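Thiamine pyrophosphokinase (Candida albicans, PDB 2G9Z) transfers a pyrophosphate group from ATP to thiamine, making the cofactor thiamine pyrophosphate, in a magnesium-dependent reaction. Local coordinates at residues F266-T277 against I331-V339. Numbering follows the deposited sequence.
Sequences FHKDNGSSPTPT and IVMNIEIDV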
ATOM      1  N   PHE A 266       7.974   8.102 -19.462  1.00 28.15           N
ATOM      2  CA  PHE A 266       7.215   8.087 -18.211  1.00 27.24           C
ATOM      3  C   PHE A 266       7.730   9.025 -17.131  1.00 29.15           C
ATOM      4  O   PHE A 266       7.147   9.112 -16.045  1.00 28.79           O
ATOM      5  CB  PHE A 266       7.156   6.663 -17.641  1.00 25.11           C
ATOM      6  CG  PHE A 266       8.508   6.046 -17.393  1.00 21.66           C
ATOM      7  CD1 PHE A 266       9.219   5.451 -18.432  1.00 21.17           C
ATOM      8  CD2 PHE A 266       9.070   6.064 -16.121  1.00 19.55           C
ATOM      9  CE1 PHE A 266      10.472   4.879 -18.210  1.00 19.22           C
ATOM     10  CE2 PHE A 266      10.324   5.496 -15.885  1.00 19.57           C
ATOM     11  CZ  PHE A 266      11.027   4.900 -16.935  1.00 21.21           C
ATOM     12  N   HIS A 267       8.821   9.723 -17.420  1.00 30.61           N
ATOM     13  CA  HIS A 267       9.394  10.643 -16.452  1.00 34.10           C
ATOM     14  C   HIS A 267       9.581  12.021 -17.069  1.00 37.03           C
ATOM     15  O   HIS A 267      10.623  12.311 -17.654  1.00 36.57           O
ATOM     16  CB  HIS A 267      10.737  10.110 -15.948  1.00 33.31           C
ATOM     17  CG  HIS A 267      11.336  10.931 -14.848  1.00 32.43           C
ATOM     18  ND1 HIS A 267      10.699  11.142 -13.645  1.00 32.50           N
ATOM     19  CD2 HIS A 267      12.514  11.593 -14.771  1.00 32.27           C
ATOM     20  CE1 HIS A 267      11.458  11.899 -12.874  1.00 33.06           C
ATOM     21  NE2 HIS A 267      12.566  12.187 -13.533  1.00 32.83           N
ATOM     22  N   LYS A 268       8.551  12.853 -16.939  1.00 41.37           N
ATOM     23  CA  LYS A 268       8.563  14.214 -17.463  1.00 45.37           C
ATOM     24  C   LYS A 268       9.945  14.807 -17.238  1.00 46.99           C
ATOM     25  O   LYS A 268      10.437  14.824 -16.110  1.00 46.48           O
ATOM     26  CB  LYS A 268       7.502  15.046 -16.744  1.00 46.90           C
ATOM     27  CG  LYS A 268       7.331  16.460 -17.264  1.00 49.24           C
ATOM     28  CD  LYS A 268       6.074  17.086 -16.682  1.00 50.52           C
ATOM     29  CE  LYS A 268       4.836  16.296 -17.094  1.00 51.33           C
ATOM     30  NZ  LYS A 268       3.584  16.788 -16.451  1.00 51.97           N
ATOM     31  N   ASP A 269      10.566  15.280 -18.314  1.00 49.02           N
ATOM     32  CA  ASP A 269      11.904  15.847 -18.238  1.00 51.44           C
ATOM     33  C   ASP A 269      12.197  16.514 -16.903  1.00 53.13           C
ATOM     34  O   ASP A 269      11.475  17.415 -16.470  1.00 53.04           O
ATOM     35  CB  ASP A 269      12.137  16.853 -19.361  1.00 51.45           C
ATOM     36  CG  ASP A 269      13.533  17.431 -19.323  1.00 52.34           C
ATOM     37  OD1 ASP A 269      14.489  16.634 -19.272  1.00 53.21           O
ATOM     38  OD2 ASP A 269      13.679  18.671 -19.337  1.00 52.71           O
ATOM     39  N   ASN A 270      13.271  16.064 -16.263  1.00 54.38           N
ATOM     40  CA  ASN A 270      13.652  16.607 -14.974  1.00 55.66           C
ATOM     41  C   ASN A 270      14.363  17.941 -15.020  1.00 55.95           C
ATOM     42  O   ASN A 270      13.935  18.874 -15.700  1.00 56.75           O
ATOM     43  N   GLY A 271      15.466  18.013 -14.285  1.00 56.12           N
ATOM     44  CA  GLY A 271      16.259  19.224 -14.191  1.00 55.35           C
ATOM     45  C   GLY A 271      16.815  19.205 -12.783  1.00 55.06           C
ATOM     46  O   GLY A 271      17.905  19.704 -12.509  1.00 55.80           O
ATOM     47  N   SER A 272      16.037  18.604 -11.889  1.00 54.13           N
ATOM     48  CA  SER A 272      16.397  18.457 -10.485  1.00 53.67           C
ATOM     49  C   SER A 272      16.105  17.004 -10.124  1.00 52.39           C
ATOM     50  O   SER A 272      16.238  16.594  -8.972  1.00 52.16           O
ATOM     51  CB  SER A 272      15.545  19.381  -9.617  1.00 54.09           C
ATOM     52  OG  SER A 272      14.179  18.998  -9.664  1.00 55.13           O
ATOM     53  N   SER A 273      15.694  16.244 -11.136  1.00 50.85           N
ATOM     54  CA  SER A 273      15.366  14.828 -10.996  1.00 48.57           C
ATOM     55  C   SER A 273      15.791  14.119 -12.278  1.00 46.31           C
ATOM     56  O   SER A 273      14.974  13.854 -13.160  1.00 46.09           O
ATOM     57  CB  SER A 273      13.861  14.648 -10.782  1.00 48.83           C
ATOM     58  OG  SER A 273      13.526  13.276 -10.692  1.00 50.20           O
ATOM     59  N   PRO A 274      17.089  13.810 -12.396  1.00 44.02           N
ATOM     60  CA  PRO A 274      17.641  13.137 -13.572  1.00 41.05           C
ATOM     61  C   PRO A 274      17.242  11.673 -13.712  1.00 38.40           C
ATOM     62  O   PRO A 274      17.571  11.030 -14.711  1.00 38.38           O
ATOM     63  CB  PRO A 274      19.143  13.307 -13.380  1.00 43.08           C
ATOM     64  CG  PRO A 274      19.285  13.206 -11.894  1.00 43.00           C
ATOM     65  CD  PRO A 274      18.146  14.078 -11.403  1.00 43.50           C
ATOM     66  N   THR A 275      16.528  11.137 -12.726  1.00 33.18           N
ATOM     67  CA  THR A 275      16.146   9.732 -12.795  1.00 28.35           C
ATOM     68  C   THR A 275      14.788   9.397 -12.192  1.00 24.98           C
ATOM     69  O   THR A 275      14.401   9.949 -11.164  1.00 21.65           O
ATOM     70  CB  THR A 275      17.184   8.845 -12.083  1.00 28.11           C
ATOM     71  OG1 THR A 275      17.337   9.290 -10.731  1.00 27.36           O
ATOM     72  CG2 THR A 275      18.526   8.908 -12.792  1.00 29.79           C
ATOM     73  N   PRO A 276      14.049   8.475 -12.835  1.00 21.63           N
ATOM     74  CA  PRO A 276      12.731   8.051 -12.359  1.00 18.79           C
ATOM     75  C   PRO A 276      12.921   7.238 -11.078  1.00 17.63           C
ATOM     76  O   PRO A 276      13.899   6.501 -10.948  1.00 16.66           O
ATOM     77  CB  PRO A 276      12.208   7.179 -13.499  1.00 19.40           C
ATOM     78  CG  PRO A 276      12.932   7.708 -14.705  1.00 21.17           C
ATOM     79  CD  PRO A 276      14.319   7.926 -14.174  1.00 20.03           C
ATOM     80  N   THR A 277      11.988   7.366 -10.146  1.00 15.15           N
ATOM     81  CA  THR A 277      12.060   6.632  -8.890  1.00 13.66           C
ATOM     82  C   THR A 277      11.423   5.248  -9.016  1.00 12.84           C
ATOM     83  O   THR A 277      10.468   5.065  -9.766  1.00 13.74           O
ATOM     84  CB  THR A 277      11.341   7.408  -7.775  1.00 16.25           C
ATOM     85  OG1 THR A 277      12.060   8.615  -7.507  1.00 18.20           O
ATOM     86  CG2 THR A 277      11.251   6.575  -6.507  1.00 15.44           C
ATOM     87  N   ILE A 331       9.077 -10.858  -7.109  1.00 15.02           N
ATOM     88  CA  ILE A 331       9.100  -9.688  -6.253  1.00 13.09           C
ATOM     89  C   ILE A 331       8.445  -8.526  -6.979  1.00 12.21           C
ATOM     90  O   ILE A 331       8.587  -8.366  -8.194  1.00 11.64           O
ATOM     91  CB  ILE A 331      10.549  -9.316  -5.827  1.00 13.98           C
ATOM     92  CG1 ILE A 331      10.519  -8.154  -4.821  1.00 13.41           C
ATOM     93  CG2 ILE A 331      11.381  -8.960  -7.053  1.00 14.55           C
ATOM     94  CD1 ILE A 331      11.895  -7.824  -4.204  1.00 12.45           C
ATOM     95  N   VAL A 332       7.712  -7.726  -6.222  1.00 11.30           N
ATOM     96  CA  VAL A 332       7.012  -6.574  -6.763  1.00 13.28           C
ATOM     97  C   VAL A 332       7.939  -5.397  -7.039  1.00 13.66           C
ATOM     98  O   VAL A 332       8.859  -5.127  -6.273  1.00 13.91           O
ATOM     99  CB  VAL A 332       5.925  -6.080  -5.777  1.00 13.79           C
ATOM    100  CG1 VAL A 332       5.379  -4.732  -6.224  1.00 12.94           C
ATOM    101  CG2 VAL A 332       4.808  -7.109  -5.679  1.00 15.78           C
ATOM    102  N   MET A 333       7.682  -4.701  -8.140  1.00 14.25           N
ATOM    103  CA  MET A 333       8.437  -3.504  -8.478  1.00 13.47           C
ATOM    104  C   MET A 333       7.466  -2.393  -8.866  1.00 12.77           C
ATOM    105  O   MET A 333       6.486  -2.624  -9.576  1.00 11.93           O
ATOM    106  CB  MET A 333       9.407  -3.748  -9.644  1.00 14.98           C
ATOM    107  CG  MET A 333      10.089  -2.463 -10.126  1.00 15.77           C
ATOM    108  SD  MET A 333      11.503  -2.729 -11.243  1.00 16.72           S
ATOM    109  CE  MET A 333      12.671  -1.531 -10.625  1.00 18.35           C
ATOM    110  N   ASN A 334       7.725  -1.192  -8.362  1.00 12.64           N
ATOM    111  CA  ASN A 334       6.911  -0.043  -8.707  1.00 12.55           C
ATOM    112  C   ASN A 334       7.847   0.960  -9.349  1.00 13.59           C
ATOM    113  O   ASN A 334       9.007   1.076  -8.956  1.00 15.61           O
ATOM    114  CB  ASN A 334       6.260   0.592  -7.470  1.00 12.26           C
ATOM    115  CG  ASN A 334       7.263   1.293  -6.569  1.00 14.64           C
ATOM    116  OD1 ASN A 334       8.141   0.662  -5.989  1.00 14.96           O
ATOM    117  ND2 ASN A 334       7.127   2.607  -6.442  1.00 14.18           N
ATOM    118  N   ILE A 335       7.350   1.658 -10.359  1.00 14.09           N
ATOM    119  CA  ILE A 335       8.122   2.688 -11.030  1.00 13.27           C
ATOM    120  C   ILE A 335       7.240   3.918 -11.038  1.00 15.62           C
ATOM    121  O   ILE A 335       6.096   3.860 -11.486  1.00 14.12           O
ATOM    122  CB  ILE A 335       8.458   2.307 -12.484  1.00 14.40           C
ATOM    123  CG1 ILE A 335       9.391   1.089 -12.507  1.00 11.29           C
ATOM    124  CG2 ILE A 335       9.113   3.495 -13.189  1.00 13.45           C
ATOM    125  CD1 ILE A 335       9.786   0.643 -13.911  1.00 13.58           C
ATOM    126  N   GLU A 336       7.762   5.025 -10.525  1.00 15.70           N
ATOM    127  CA  GLU A 336       7.000   6.258 -10.485  0.50 17.92           C
ATOM    128  C   GLU A 336       6.741   6.768 -11.895  1.00 20.12           C
ATOM    129  O   GLU A 336       7.598   6.674 -12.776  1.00 22.33           O
ATOM    130  CB  GLU A 336       7.750   7.317  -9.672  0.50 16.91           C
ATOM    131  CG  GLU A 336       7.026   8.649  -9.573  0.50 16.73           C
ATOM    132  CD  GLU A 336       7.547   9.514  -8.442  0.50 17.98           C
ATOM    133  OE1 GLU A 336       8.759   9.806  -8.418  0.50 17.84           O
ATOM    134  OE2 GLU A 336       6.737   9.902  -7.572  0.50 17.55           O
ATOM    135  N   ILE A 337       5.543   7.291 -12.109  1.00 22.26           N
ATOM    136  CA  ILE A 337       5.171   7.829 -13.406  1.00 27.72           C
ATOM    137  C   ILE A 337       4.672   9.252 -13.229  1.00 30.88           C
ATOM    138  O   ILE A 337       4.019   9.573 -12.239  1.00 30.48           O
ATOM    139  CB  ILE A 337       4.036   7.014 -14.073  1.00 28.01           C
ATOM    140  CG1 ILE A 337       4.508   5.593 -14.373  1.00 27.84           C
ATOM    141  CG2 ILE A 337       3.597   7.700 -15.367  1.00 29.37           C
ATOM    142  CD1 ILE A 337       3.436   4.722 -14.993  1.00 29.30           C
ATOM    143  N   ASP A 338       4.996  10.100 -14.192  1.00 37.68           N
ATOM    144  CA  ASP A 338       4.557  11.486 -14.174  1.00 43.94           C
ATOM    145  C   ASP A 338       4.541  11.966 -15.617  1.00 45.87           C
ATOM    146  O   ASP A 338       5.444  12.680 -16.059  1.00 46.85           O
ATOM    147  CB  ASP A 338       5.507  12.350 -13.341  1.00 46.69           C
ATOM    148  CG  ASP A 338       4.969  13.754 -13.121  1.00 50.46           C
ATOM    149  OD1 ASP A 338       3.904  13.890 -12.480  1.00 52.50           O
ATOM    150  OD2 ASP A 338       5.607  14.722 -13.589  1.00 52.35           O
ATOM    151  N   VAL A 339       3.513  11.545 -16.349  1.00 48.27           N
ATOM    152  CA  VAL A 339       3.358  11.910 -17.753  1.00 50.23           C
ATOM    153  C   VAL A 339       2.571  13.219 -17.875  1.00 51.45           C
ATOM    154  O   VAL A 339       1.579  13.278 -18.634  1.00 52.46           O
ATOM    155  CB  VAL A 339       2.639  10.769 -18.534  1.00 50.68           C
ATOM    156  CG1 VAL A 339       1.248  10.526 -17.956  1.00 50.32           C
ATOM    157  CG2 VAL A 339       2.572  11.105 -20.020  1.00 51.44           C
TER
HETATM  158  O   HOH W   1       8.756   9.144 -13.253  1.00 36.40           O
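Glu336 and Thr277 meet where strand 331-336 ends beside antiparallel strand 277-281; the loop 266-276, probably part of the thiamine-binding β-domain, then takes over as neighbour of the last modelled residues, 337-339. Three backbone hydrogen bonds join the two segments. Glu336 N gives the straightest, to Thr277 O (2.8 Å, 171°); beyond it, a single bridge pairs His267 with Asp338 through Asp338 N to Phe266 O (3.0 Å) and Lys268 N to Asp338 O.

Between these pairings, one water donates to both Phe266 O and Glu336 O and hydrogen-bonds His267 ND1 (2.8 Å). The other ring nitrogen, His267 NE2, donates to Ser273 O in the imidazole plane; histidine offers two nitrogens on the rim of one flat ring.

Apolar contact falls to Phe266. With chi1 at 57°, its ring edge lies beside Glu336 O and CE2 meets CG2, the γ-methyl of β-branched Ile335 (3.6 Å), while Phe50 stacks on the ring.

Among the polar side chains, Thr277 OG1 bonds Arg316 of the ligand pocket, and Glu336 packs against Arg216 of the second subunit. At the solvent-exposed end, Lys268 CB lies 3.2 Å from Asp338 O; opposite charges probably attract, though Lys268 NZ, 4.1 Å from Asp338 OD2, makes no salt bridge.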